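Long-range contacts in 4-amino-4-deoxy-L-arabinose transferase or related glycosyltransferases of PMT family (Cupriavidus metallidurans, PDB 5EZM), which probably transfers 4-amino-4-deoxy-L-arabinose from a polyprenyl phosphate carrier to lipid A in the bacterial cell membrane: residues 65-75 against 93-101; 83-91 against 263-271. All coordinates share one frame; numbering follows the deposited sequence.

Interaction 1: 65-75 against 93-101; sequences ISREMFASGDW and MWVTVVGYE. With MPG ([(Z)-octadec-9-enyl] (2R)-2,3-bis(oxidanyl)propanoate), chain B; MPG ([(Z)-octadec-9-enyl] (2R)-2,3-bis(oxidanyl)propanoate), chain C; MPG ([(Z)-octadec-9-enyl] (2R)-2,3-bis(oxidanyl)propanoate), chain H; MPG ([(Z)-octadec-9-enyl] (2R)-2,3-bis(oxidanyl)propanoate), chain P.
Ser66 fits as a knob into a hole made by Met93, Thr96, Val97 and Tyr100, where helices 65-72 and 93-101 cross at -62° with their axes 8.8 Å apart. A small side chain suits this close crossing: OG lies 3.3 Å from Thr96 CB, yet keeps a polar partner by hydrogen bonding to Tyr62 O in its own helix. Val97 wedges in next to it, CG2 against the CB of Met69 and CG1 reaching Trp75 CZ2 at 3.5 Å; Trp75 CH2 touches Val98 CG2 at 3.8 Å. Trp75, just past the helix end, meets Trp94 in two ways. Its carbonyl O takes the indole N-H of Trp94 on a lone pair (NE1 to O 2.9 Å, 161° at the hydrogen), within the Trp94 ring plane, while its CE3 rests over a face of that ring. A lipid chain puts C6 over a face of Trp75. Met69 SD meets the Trp94 edge, a Met-aromatic contact. An alanine in place of Trp75 could still offer the carbonyl, but would probably leave a gap beside Val97 and Val98 and uncover that Trp94 face.

The looser side is the rim at exposed Glu101, with partly exposed Phe70 and Val98 beside lipid. With CG anti to the backbone N (chi1 173°), Phe70 sends its ring under Tyr100 CB, 3.9 Å from the centroid; Glu101 OE1 lies at the ring's edge, beside an octadecenyl tail.

Beyond the pair, Tyr100 OH bonds to Ala63 O, Trp94 meets Trp250 edge-to-face, Ile65 packs on Tyr80 of strand 79-80, and Val95 and Thr96 lean on Ala113 of helix 112-133.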
loop_
_atom_site.group_PDB
_atom_site.type_symbol
_atom_site.label_atom_id
_atom_site.label_comp_id
_atom_site.label_asym_id
_atom_site.label_seq_id
_atom_site.Cartn_x
_atom_site.Cartn_y
_atom_site.Cartn_z
ATOM N N ILE A 65 3.752 -4.934 -13.643
ATOM C CA ILE A 65 4.286 -3.754 -14.318
ATOM C C ILE A 65 5.781 -3.642 -14.059
ATOM O O ILE A 65 6.584 -3.467 -14.984
ATOM C CB ILE A 65 3.539 -2.489 -13.861
ATOM C CG1 ILE A 65 2.115 -2.483 -14.418
ATOM C CG2 ILE A 65 4.287 -1.248 -14.301
ATOM C CD1 ILE A 65 1.250 -1.366 -13.885
ATOM N N SER A 66 6.177 -3.773 -12.793
ATOM C CA SER A 66 7.596 -3.707 -12.467
ATOM C C SER A 66 8.370 -4.837 -13.129
ATOM O O SER A 66 9.508 -4.639 -13.568
ATOM C CB SER A 66 7.786 -3.732 -10.955
ATOM O OG SER A 66 7.263 -2.550 -10.377
ATOM N N ARG A 67 7.774 -6.028 -13.220
ATOM C CA ARG A 67 8.443 -7.120 -13.920
ATOM C C ARG A 67 8.702 -6.758 -15.378
ATOM O O ARG A 67 9.807 -6.959 -15.892
ATOM C CB ARG A 67 7.619 -8.404 -13.833
ATOM C CG ARG A 67 8.328 -9.609 -14.442
ATOM C CD ARG A 67 7.388 -10.787 -14.651
ATOM N NE ARG A 67 6.449 -10.557 -15.744
ATOM C CZ ARG A 67 6.732 -10.771 -17.024
ATOM N NH1 ARG A 67 5.817 -10.540 -17.955
ATOM N NH2 ARG A 67 7.932 -11.213 -17.375
ATOM N N GLU A 68 7.689 -6.219 -16.061
ATOM C CA GLU A 68 7.839 -5.898 -17.476
ATOM C C GLU A 68 8.864 -4.795 -17.683
ATOM O O GLU A 68 9.657 -4.846 -18.630
ATOM C CB GLU A 68 6.488 -5.504 -18.072
ATOM C CG GLU A 68 5.527 -6.674 -18.203
ATOM C CD GLU A 68 4.158 -6.259 -18.689
ATOM O OE1 GLU A 68 4.075 -5.405 -19.600
ATOM O OE2 GLU A 68 3.160 -6.782 -18.152
ATOM N N MET A 69 8.862 -3.786 -16.808
ATOM C CA MET A 69 9.898 -2.762 -16.872
ATOM C C MET A 69 11.277 -3.381 -16.681
ATOM O O MET A 69 12.226 -3.045 -17.399
ATOM C CB MET A 69 9.627 -1.690 -15.816
ATOM C CG MET A 69 10.584 -0.517 -15.840
ATOM S SD MET A 69 10.135 0.734 -14.621
ATOM C CE MET A 69 8.513 1.234 -15.187
ATOM N N PHE A 70 11.386 -4.317 -15.734
ATOM C CA PHE A 70 12.645 -5.001 -15.461
ATOM C C PHE A 70 13.126 -5.790 -16.672
ATOM O O PHE A 70 14.322 -5.799 -16.984
ATOM C CB PHE A 70 12.452 -5.913 -14.249
ATOM C CG PHE A 70 13.617 -6.808 -13.944
ATOM C CD1 PHE A 70 14.878 -6.286 -13.721
ATOM C CD2 PHE A 70 13.433 -8.176 -13.827
ATOM C CE1 PHE A 70 15.944 -7.115 -13.417
ATOM C CE2 PHE A 70 14.491 -9.007 -13.523
ATOM C CZ PHE A 70 15.749 -8.476 -13.317
ATOM N N ALA A 71 12.207 -6.453 -17.374
ATOM C CA ALA A 71 12.575 -7.265 -18.523
ATOM C C ALA A 71 12.825 -6.439 -19.773
ATOM O O ALA A 71 13.520 -6.911 -20.678
ATOM C CB ALA A 71 11.487 -8.301 -18.808
ATOM N N SER A 72 12.280 -5.226 -19.851
ATOM C CA SER A 72 12.429 -4.404 -21.045
ATOM C C SER A 72 13.510 -3.344 -20.917
ATOM O O SER A 72 14.129 -2.988 -21.924
ATOM C CB SER A 72 11.106 -3.713 -21.388
ATOM O OG SER A 72 10.808 -2.697 -20.449
ATOM N N GLY A 73 13.754 -2.833 -19.712
ATOM C CA GLY A 73 14.683 -1.741 -19.522
ATOM C C GLY A 73 14.109 -0.365 -19.777
ATOM O O GLY A 73 14.793 0.632 -19.512
ATOM N N ASP A 74 12.879 -0.272 -20.276
ATOM C CA ASP A 74 12.234 1.014 -20.527
ATOM C C ASP A 74 11.658 1.523 -19.212
ATOM O O ASP A 74 10.576 1.109 -18.793
ATOM C CB ASP A 74 11.151 0.872 -21.592
ATOM C CG ASP A 74 10.678 2.209 -22.129
ATOM O OD1 ASP A 74 10.902 3.244 -21.469
ATOM O OD2 ASP A 74 10.072 2.224 -23.220
ATOM N N TRP A 75 12.382 2.428 -18.558
ATOM C CA TRP A 75 11.945 3.020 -17.303
ATOM C C TRP A 75 11.094 4.268 -17.501
ATOM O O TRP A 75 10.783 4.950 -16.520
ATOM C CB TRP A 75 13.152 3.366 -16.428
ATOM C CG TRP A 75 13.859 2.182 -15.837
ATOM C CD1 TRP A 75 13.988 0.938 -16.387
ATOM C CD2 TRP A 75 14.529 2.132 -14.570
ATOM N NE1 TRP A 75 14.702 0.119 -15.542
ATOM C CE2 TRP A 75 15.045 0.829 -14.421
ATOM C CE3 TRP A 75 14.745 3.063 -13.549
ATOM C CZ2 TRP A 75 15.763 0.437 -13.295
ATOM C CZ3 TRP A 75 15.457 2.672 -12.432
ATOM C CH2 TRP A 75 15.958 1.371 -12.314
ATOM N N MET A 93 7.509 1.799 -9.252
ATOM C CA MET A 93 8.027 0.787 -10.164
ATOM C C MET A 93 9.545 0.849 -10.256
ATOM O O MET A 93 10.204 -0.192 -10.317
ATOM C CB MET A 93 7.388 0.945 -11.544
ATOM C CG MET A 93 5.984 0.362 -11.623
ATOM S SD MET A 93 4.752 1.311 -10.704
ATOM C CE MET A 93 4.348 2.583 -11.898
ATOM N N TRP A 94 10.119 2.056 -10.266
ATOM C CA TRP A 94 11.573 2.184 -10.253
ATOM C C TRP A 94 12.173 1.448 -9.061
ATOM O O TRP A 94 13.117 0.657 -9.209
ATOM C CB TRP A 94 11.969 3.659 -10.223
ATOM C CG TRP A 94 11.682 4.391 -11.487
ATOM C CD1 TRP A 94 11.349 3.846 -12.695
ATOM C CD2 TRP A 94 11.705 5.810 -11.677
ATOM N NE1 TRP A 94 11.164 4.842 -13.628
ATOM C CE2 TRP A 94 11.375 6.056 -13.028
ATOM C CE3 TRP A 94 11.972 6.898 -10.837
ATOM C CZ2 TRP A 94 11.304 7.344 -13.557
ATOM C CZ3 TRP A 94 11.901 8.180 -11.367
ATOM C CH2 TRP A 94 11.569 8.390 -12.713
ATOM N N VAL A 95 11.623 1.688 -7.868
ATOM C CA VAL A 95 12.144 1.039 -6.668
ATOM C C VAL A 95 11.990 -0.472 -6.776
ATOM O O VAL A 95 12.940 -1.229 -6.534
ATOM C CB VAL A 95 11.448 1.589 -5.411
ATOM C CG1 VAL A 95 11.960 0.871 -4.171
ATOM C CG2 VAL A 95 11.672 3.091 -5.297
ATOM N N THR A 96 10.795 -0.932 -7.161
ATOM C CA THR A 96 10.571 -2.369 -7.276
ATOM C C THR A 96 11.534 -2.996 -8.273
ATOM O O THR A 96 12.003 -4.119 -8.066
ATOM C CB THR A 96 9.123 -2.657 -7.681
ATOM O OG1 THR A 96 8.221 -2.026 -6.760
ATOM C CG2 THR A 96 8.863 -4.163 -7.681
ATOM N N VAL A 97 11.857 -2.279 -9.351
ATOM C CA VAL A 97 12.739 -2.834 -10.374
ATOM C C VAL A 97 14.167 -2.926 -9.855
ATOM O O VAL A 97 14.878 -3.901 -10.133
ATOM C CB VAL A 97 12.660 -2.008 -11.671
ATOM C CG1 VAL A 97 13.818 -2.351 -12.586
ATOM C CG2 VAL A 97 11.350 -2.276 -12.386
ATOM N N VAL A 98 14.617 -1.916 -9.104
ATOM C CA VAL A 98 15.917 -2.041 -8.452
ATOM C C VAL A 98 15.928 -3.260 -7.538
ATOM O O VAL A 98 16.894 -4.038 -7.520
ATOM C CB VAL A 98 16.269 -0.749 -7.690
ATOM C CG1 VAL A 98 17.561 -0.930 -6.914
ATOM C CG2 VAL A 98 16.393 0.413 -8.657
ATOM N N GLY A 99 14.841 -3.462 -6.788
ATOM C CA GLY A 99 14.737 -4.657 -5.965
ATOM C C GLY A 99 14.848 -5.934 -6.775
ATOM O O GLY A 99 15.519 -6.885 -6.364
ATOM N N TYR A 100 14.198 -5.971 -7.943
ATOM C CA TYR A 100 14.287 -7.137 -8.818
ATOM C C TYR A 100 15.720 -7.368 -9.282
ATOM O O TYR A 100 16.190 -8.511 -9.335
ATOM C CB TYR A 100 13.370 -6.960 -10.030
ATOM C CG TYR A 100 11.893 -7.123 -9.758
ATOM C CD1 TYR A 100 11.436 -7.754 -8.609
ATOM C CD2 TYR A 100 10.951 -6.655 -10.666
ATOM C CE1 TYR A 100 10.079 -7.909 -8.370
ATOM C CE2 TYR A 100 9.597 -6.805 -10.440
ATOM C CZ TYR A 100 9.164 -7.432 -9.289
ATOM O OH TYR A 100 7.810 -7.577 -9.065
ATOM N N GLU A 101 16.423 -6.290 -9.638
ATOM C CA GLU A 101 17.809 -6.413 -10.068
ATOM C C GLU A 101 18.699 -6.936 -8.947
ATOM O O GLU A 101 19.657 -7.669 -9.211
ATOM C CB GLU A 101 18.323 -5.063 -10.571
ATOM C CG GLU A 101 19.786 -5.064 -10.984
ATOM C CD GLU A 101 20.054 -5.955 -12.181
ATOM O OE1 GLU A 101 19.155 -6.091 -13.038
ATOM O OE2 GLU A 101 21.166 -6.519 -12.268
HETATM C C2 MPG B . 19.605 1.140 -10.529
HETATM C C3 MPG B . 19.460 0.689 -11.978
HETATM C C4 MPG B . 18.977 -0.750 -12.075
HETATM C C5 MPG B . 19.329 -1.408 -13.420
HETATM C C6 MPG B . 18.423 -2.610 -13.734
HETATM C C7 MPG B . 18.746 -3.241 -15.101
HETATM C C8 MPG B . 17.480 -3.778 -15.811
HETATM C C9 MPG B . 17.784 -4.353 -17.217
HETATM C C1 MPG B . 19.932 2.630 -10.403
HETATM C C2 MPG C . 19.246 -0.634 -19.020
HETATM C C3 MPG C . 19.071 -0.086 -17.609
HETATM C C4 MPG C . 18.169 1.137 -17.574
HETATM C C5 MPG C . 18.439 2.026 -16.349
HETATM C C6 MPG C . 17.418 3.166 -16.212
HETATM C C1 MPG C . 20.429 -1.601 -19.126
HETATM C C2 MPG H . 16.061 2.915 -5.239
HETATM C C3 MPG H . 16.120 3.180 -3.738
HETATM C C4 MPG H . 16.099 1.916 -2.885
HETATM C C5 MPG H . 15.867 0.623 -3.688
HETATM C C6 MPG H . 15.942 -0.640 -2.812
HETATM C C7 MPG H . 15.438 -1.898 -3.546
HETATM C C1 MPG H . 15.904 4.200 -6.059
HETATM C C2 MPG P . 15.249 7.466 -16.919
HETATM C C3 MPG P . 13.792 7.859 -16.705
HETATM C C4 MPG P . 13.609 9.235 -16.076
HETATM C C5 MPG P . 14.757 9.652 -15.138
HETATM C C6 MPG P . 14.335 10.768 -14.167
HETATM C C7 MPG P . 15.290 10.907 -12.965
HETATM C C8 MPG P . 14.552 11.337 -11.673
HETATM C C9 MPG P . 15.463 11.307 -10.419
HETATM C C10 MPG P . 14.740 10.709 -9.178
HETATM C C11 MPG P . 15.306 11.238 -7.841
HETATM C C12 MPG P . 15.138 10.222 -6.660
HETATM C C1 MPG P . 15.391 6.030 -17.429
#

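Interaction 2: 83-91 against 263-271; sequences LKYFEKPPF and NFFFIHEHW. With PC (phosphocholine), chain D; MPG ([(Z)-octadec-9-enyl] (2R)-2,3-bis(oxidanyl)propanoate), chain T; MPG ([(Z)-octadec-9-enyl] (2R)-2,3-bis(oxidanyl)propanoate), chain E.
Glu87 sets off away from His268 and His270, but its chain bends at chi2 (-115°) and swings the carboxylate back to face both rings. Both histidines have CG anti to the backbone N, chi1 172° in His268 and 179° in His270, which extends their rings toward the glutamate. The three converge on a zinc ion through Glu87 OE2, His268 NE2 and His270 ND1, so a carboxylate and two imidazoles suit these places as ligands. The carboxylate stands steeply to both rings: its OE1 lies over a face of His270 but at the edge of His268. The ligand atoms are drawn together by the shared metal, with no hydrogen bond among them.

Beside the zinc ligands, Phe86 O points between two phenylalanine edges, 3.2 Å from Phe264 CE2 and 3.3 Å from Phe265 CD1, where the slightly positive ring hydrogens suit a carbonyl oxygen. In this GT-C fold enzyme the contact joins the loop after strand 83-84 to the end of helix 261-267, where the chain leaves helical geometry at His268. Phe264 O still accepts from the N of Ile267 there, and Phe264 in turn carries His268 CB over the centre of its ring.

Pro89 lays its puckered ring against the end of Phe265, CG to CZ 3.5 Å, the two side chains crossing at about a right angle. Phosphocholine fills the adjoining pocket: methyl C4 lies over a face of Phe265 and 3.2 Å from Glu87 O, while methyl C3 is equally near His268 O. Both carbonyl oxygens would favour the positive trimethylammonium group. The ligand is also hydrogen-bonded to Leu208 N, and the Phe264 ring also meets that of Phe512, in the region of the aminoarabinose transferase C-terminal domain.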
loop_
_atom_site.group_PDB
_atom_site.type_symbol
_atom_site.label_atom_id
_atom_site.label_comp_id
_atom_site.label_asym_id
_atom_site.label_seq_id
_atom_site.Cartn_x
_atom_site.Cartn_y
_atom_site.Cartn_z
ATOM N N LEU A 83 0.935 -3.372 -22.676
ATOM C CA LEU A 83 0.118 -2.234 -23.069
ATOM C C LEU A 83 0.434 -1.019 -22.209
ATOM O O LEU A 83 0.707 -1.140 -21.011
ATOM C CB LEU A 83 -1.372 -2.561 -22.962
ATOM C CG LEU A 83 -1.867 -3.718 -23.822
ATOM C CD1 LEU A 83 -3.326 -3.982 -23.509
ATOM C CD2 LEU A 83 -1.668 -3.405 -25.296
ATOM N N LYS A 84 0.385 0.156 -22.838
ATOM C CA LYS A 84 0.671 1.403 -22.139
ATOM C C LYS A 84 -0.261 1.575 -20.950
ATOM O O LYS A 84 -1.480 1.411 -21.068
ATOM C CB LYS A 84 0.531 2.592 -23.090
ATOM C CG LYS A 84 1.560 2.634 -24.204
ATOM C CD LYS A 84 1.372 3.869 -25.065
ATOM C CE LYS A 84 2.460 3.979 -26.116
ATOM N NZ LYS A 84 2.410 5.285 -26.836
ATOM N N TYR A 85 0.323 1.898 -19.799
ATOM C CA TYR A 85 -0.413 2.119 -18.557
ATOM C C TYR A 85 -0.002 3.493 -18.043
ATOM O O TYR A 85 1.073 3.646 -17.459
ATOM C CB TYR A 85 -0.116 1.021 -17.542
ATOM C CG TYR A 85 -0.988 1.055 -16.309
ATOM C CD1 TYR A 85 -2.327 0.690 -16.372
ATOM C CD2 TYR A 85 -0.470 1.439 -15.079
ATOM C CE1 TYR A 85 -3.130 0.714 -15.244
ATOM C CE2 TYR A 85 -1.266 1.465 -13.945
ATOM C CZ TYR A 85 -2.595 1.102 -14.034
ATOM O OH TYR A 85 -3.394 1.125 -12.911
ATOM N N PHE A 86 -0.853 4.492 -18.273
ATOM C CA PHE A 86 -0.571 5.873 -17.900
ATOM C C PHE A 86 -1.450 6.350 -16.747
ATOM O O PHE A 86 -1.735 7.545 -16.636
ATOM C CB PHE A 86 -0.739 6.795 -19.106
ATOM C CG PHE A 86 0.258 6.553 -20.201
ATOM C CD1 PHE A 86 1.470 5.934 -19.933
ATOM C CD2 PHE A 86 -0.014 6.952 -21.503
ATOM C CE1 PHE A 86 2.395 5.712 -20.946
ATOM C CE2 PHE A 86 0.906 6.737 -22.521
ATOM C CZ PHE A 86 2.111 6.114 -22.242
ATOM N N GLU A 87 -1.886 5.435 -15.880
ATOM C CA GLU A 87 -2.730 5.818 -14.757
ATOM C C GLU A 87 -1.933 6.156 -13.498
ATOM O O GLU A 87 -2.514 6.697 -12.552
ATOM C CB GLU A 87 -3.762 4.710 -14.447
ATOM C CG GLU A 87 -4.476 4.120 -15.684
ATOM C CD GLU A 87 -5.999 4.383 -15.755
ATOM O OE1 GLU A 87 -6.581 5.018 -14.851
ATOM O OE2 GLU A 87 -6.631 3.942 -16.740
ATOM N N LYS A 88 -0.629 5.876 -13.463
ATOM C CA LYS A 88 0.200 6.118 -12.286
ATOM C C LYS A 88 1.600 6.558 -12.692
ATOM O O LYS A 88 2.088 6.182 -13.764
ATOM C CB LYS A 88 0.324 4.867 -11.396
ATOM C CG LYS A 88 -0.986 4.284 -10.899
ATOM C CD LYS A 88 -1.678 5.192 -9.901
ATOM C CE LYS A 88 -3.047 4.631 -9.547
ATOM N NZ LYS A 88 -3.799 5.496 -8.601
ATOM N N PRO A 89 2.266 7.350 -11.853
ATOM C CA PRO A 89 3.681 7.697 -12.087
ATOM C C PRO A 89 4.594 6.556 -11.668
ATOM O O PRO A 89 4.144 5.617 -10.995
ATOM C CB PRO A 89 3.886 8.942 -11.203
ATOM C CG PRO A 89 2.517 9.401 -10.831
ATOM C CD PRO A 89 1.676 8.170 -10.785
ATOM N N PRO A 90 5.880 6.597 -12.027
ATOM C CA PRO A 90 6.702 5.373 -12.022
ATOM C C PRO A 90 7.623 5.126 -10.830
ATOM O O PRO A 90 8.311 4.100 -10.845
ATOM C CB PRO A 90 7.547 5.574 -13.282
ATOM C CG PRO A 90 7.828 7.035 -13.265
ATOM C CD PRO A 90 6.582 7.701 -12.711
ATOM N N PHE A 91 7.679 5.995 -9.816
ATOM C CA PHE A 91 8.715 5.846 -8.793
ATOM C C PHE A 91 8.604 4.508 -8.067
ATOM O O PHE A 91 9.611 3.820 -7.847
ATOM C CB PHE A 91 8.661 6.999 -7.793
ATOM C CG PHE A 91 9.618 6.839 -6.643
ATOM C CD1 PHE A 91 10.985 6.955 -6.842
ATOM C CD2 PHE A 91 9.155 6.562 -5.367
ATOM C CE1 PHE A 91 11.874 6.802 -5.789
ATOM C CE2 PHE A 91 10.039 6.409 -4.313
ATOM C CZ PHE A 91 11.400 6.532 -4.525
ATOM N N ASN A 263 -2.423 14.654 -21.710
ATOM C CA ASN A 263 -3.877 14.789 -21.710
ATOM C C ASN A 263 -4.532 13.663 -20.920
ATOM O O ASN A 263 -5.497 13.894 -20.180
ATOM C CB ASN A 263 -4.403 14.815 -23.143
ATOM C CG ASN A 263 -5.887 15.104 -23.213
ATOM O OD1 ASN A 263 -6.495 15.526 -22.231
ATOM N ND2 ASN A 263 -6.479 14.885 -24.380
ATOM N N PHE A 264 -4.014 12.441 -21.051
ATOM C CA PHE A 264 -4.552 11.325 -20.282
ATOM C C PHE A 264 -4.273 11.504 -18.796
ATOM O O PHE A 264 -5.197 11.658 -17.991
ATOM C CB PHE A 264 -3.964 10.004 -20.783
ATOM C CG PHE A 264 -4.538 8.790 -20.102
ATOM C CD1 PHE A 264 -5.677 8.179 -20.597
ATOM C CD2 PHE A 264 -3.942 8.267 -18.965
ATOM C CE1 PHE A 264 -6.212 7.069 -19.977
ATOM C CE2 PHE A 264 -4.471 7.154 -18.336
ATOM C CZ PHE A 264 -5.611 6.554 -18.844
ATOM N N PHE A 265 -2.993 11.505 -18.420
ATOM C CA PHE A 265 -2.619 11.495 -17.010
ATOM C C PHE A 265 -3.185 12.690 -16.252
ATOM O O PHE A 265 -3.457 12.584 -15.052
ATOM C CB PHE A 265 -1.098 11.457 -16.877
ATOM C CG PHE A 265 -0.619 11.337 -15.461
ATOM C CD1 PHE A 265 -0.529 10.099 -14.851
ATOM C CD2 PHE A 265 -0.260 12.464 -14.738
ATOM C CE1 PHE A 265 -0.089 9.987 -13.547
ATOM C CE2 PHE A 265 0.179 12.357 -13.436
ATOM C CZ PHE A 265 0.264 11.119 -12.840
ATOM N N PHE A 266 -3.368 13.827 -16.917
ATOM C CA PHE A 266 -3.896 14.999 -16.233
ATOM C C PHE A 266 -5.386 15.213 -16.455
ATOM O O PHE A 266 -5.974 16.063 -15.778
ATOM C CB PHE A 266 -3.133 16.260 -16.663
ATOM C CG PHE A 266 -1.702 16.288 -16.205
ATOM C CD1 PHE A 266 -1.395 16.382 -14.857
ATOM C CD2 PHE A 266 -0.665 16.224 -17.119
ATOM C CE1 PHE A 266 -0.079 16.404 -14.430
ATOM C CE2 PHE A 266 0.653 16.248 -16.698
ATOM C CZ PHE A 266 0.947 16.338 -15.353
ATOM N N ILE A 267 -6.019 14.469 -17.363
ATOM C CA ILE A 267 -7.418 14.732 -17.684
ATOM C C ILE A 267 -8.277 13.487 -17.479
ATOM O O ILE A 267 -9.465 13.593 -17.157
ATOM C CB ILE A 267 -7.548 15.282 -19.119
ATOM C CG1 ILE A 267 -6.805 16.614 -19.242
ATOM C CG2 ILE A 267 -9.002 15.492 -19.500
ATOM C CD1 ILE A 267 -7.312 17.681 -18.300
ATOM N N HIS A 268 -7.688 12.301 -17.637
ATOM C CA HIS A 268 -8.456 11.061 -17.539
ATOM C C HIS A 268 -9.139 10.899 -16.184
ATOM O O HIS A 268 -8.471 10.737 -15.158
ATOM C CB HIS A 268 -7.562 9.845 -17.806
ATOM C CG HIS A 268 -8.234 8.532 -17.549
ATOM N ND1 HIS A 268 -9.295 8.077 -18.302
ATOM C CD2 HIS A 268 -7.995 7.576 -16.621
ATOM C CE1 HIS A 268 -9.681 6.898 -17.851
ATOM N NE2 HIS A 268 -8.906 6.570 -16.832
ATOM N N GLU A 269 -10.470 10.941 -16.174
ATOM C CA GLU A 269 -11.246 10.594 -14.985
ATOM C C GLU A 269 -11.352 9.076 -14.925
ATOM O O GLU A 269 -12.131 8.466 -15.659
ATOM C CB GLU A 269 -12.625 11.245 -15.020
ATOM C CG GLU A 269 -12.648 12.719 -14.627
ATOM C CD GLU A 269 -12.337 13.647 -15.785
ATOM O OE1 GLU A 269 -12.351 13.181 -16.946
ATOM O OE2 GLU A 269 -12.081 14.846 -15.537
ATOM N N HIS A 270 -10.562 8.462 -14.049
ATOM C CA HIS A 270 -10.520 7.011 -13.930
ATOM C C HIS A 270 -11.609 6.513 -12.989
ATOM O O HIS A 270 -11.923 7.155 -11.984
ATOM C CB HIS A 270 -9.151 6.553 -13.428
ATOM C CG HIS A 270 -9.036 5.071 -13.257
ATOM N ND1 HIS A 270 -9.171 4.187 -14.307
ATOM C CD2 HIS A 270 -8.796 4.317 -12.159
ATOM C CE1 HIS A 270 -9.018 2.953 -13.862
ATOM N NE2 HIS A 270 -8.790 3.003 -12.561
ATOM N N TRP A 271 -12.183 5.360 -13.325
ATOM C CA TRP A 271 -13.200 4.740 -12.490
ATOM C C TRP A 271 -13.246 3.252 -12.795
ATOM O O TRP A 271 -13.019 2.830 -13.932
ATOM C CB TRP A 271 -14.577 5.375 -12.709
ATOM C CG TRP A 271 -15.138 5.165 -14.080
ATOM C CD1 TRP A 271 -14.810 5.849 -15.213
ATOM C CD2 TRP A 271 -16.142 4.214 -14.461
ATOM N NE1 TRP A 271 -15.542 5.380 -16.278
ATOM C CE2 TRP A 271 -16.368 4.377 -15.844
ATOM C CE3 TRP A 271 -16.870 3.240 -13.769
ATOM C CZ2 TRP A 271 -17.291 3.604 -16.547
ATOM C CZ3 TRP A 271 -17.787 2.472 -14.470
ATOM C CH2 TRP A 271 -17.989 2.658 -15.844
HETATM P P1 PC D . -3.630 13.956 -11.162
HETATM O O1 PC D . -2.299 13.673 -10.501
HETATM O O3 PC D . -3.541 15.284 -11.877
HETATM O O4 PC D . -4.716 14.036 -10.113
HETATM O O2 PC D . -3.998 12.763 -12.249
HETATM C C1 PC D . -4.989 11.820 -11.936
HETATM C C2 PC D . -5.556 11.176 -13.215
HETATM N N1 PC D . -5.193 9.768 -13.310
HETATM C C3 PC D . -5.657 9.231 -14.574
HETATM C C4 PC D . -3.752 9.616 -13.244
HETATM C C5 PC D . -5.816 9.026 -12.229
HETATM C C2 MPG T . 1.447 21.506 -14.436
HETATM C C3 MPG T . 1.140 20.200 -15.161
HETATM C C4 MPG T . 0.835 20.401 -16.637
HETATM C C5 MPG T . -0.544 19.835 -17.019
HETATM C C6 MPG T . -0.764 19.766 -18.539
HETATM C C7 MPG T . -2.243 19.540 -18.904
HETATM C C8 MPG T . -2.425 19.163 -20.393
HETATM C C9 MPG T . -3.905 19.229 -20.846
HETATM C C10 MPG T . -4.041 19.115 -22.389
HETATM C C11 MPG T . -5.189 19.990 -22.935
HETATM C C12 MPG T . -5.138 20.138 -24.493
HETATM C C13 MPG T . -6.391 20.837 -25.055
HETATM C C1 MPG T . 1.056 21.459 -12.955
HETATM C C2 MPG E . -10.367 10.549 -10.271
HETATM C C3 MPG E . -10.960 11.748 -11.001
HETATM C C4 MPG E . -12.024 12.459 -10.178
HETATM C C5 MPG E . -12.827 13.480 -11.002
HETATM C C6 MPG E . -13.776 14.318 -10.129
HETATM C C1 MPG E . -9.348 9.789 -11.125
#

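The two interactions alternate along the chain: residues 83-91 lie between the two segments of interaction 1, and strand 83-84 is followed directly by helix 91-103. Their centres are 18 Å apart, yet they meet where Ile65 CD1 packs against Tyr85 CD2 at 3.5 Å. Through this join the helix pair of interaction 1 lies near the zinc site of interaction 2, one layer removed: the side chain of Ile65 is about 8 Å from that of Glu87 and about 11 Å from that of His270. Met93 likewise has its side chain about 11 Å from the bound phosphocholine. The lipid-lined segments 65-75 and 93-101 thus contribute no ligand to the zinc.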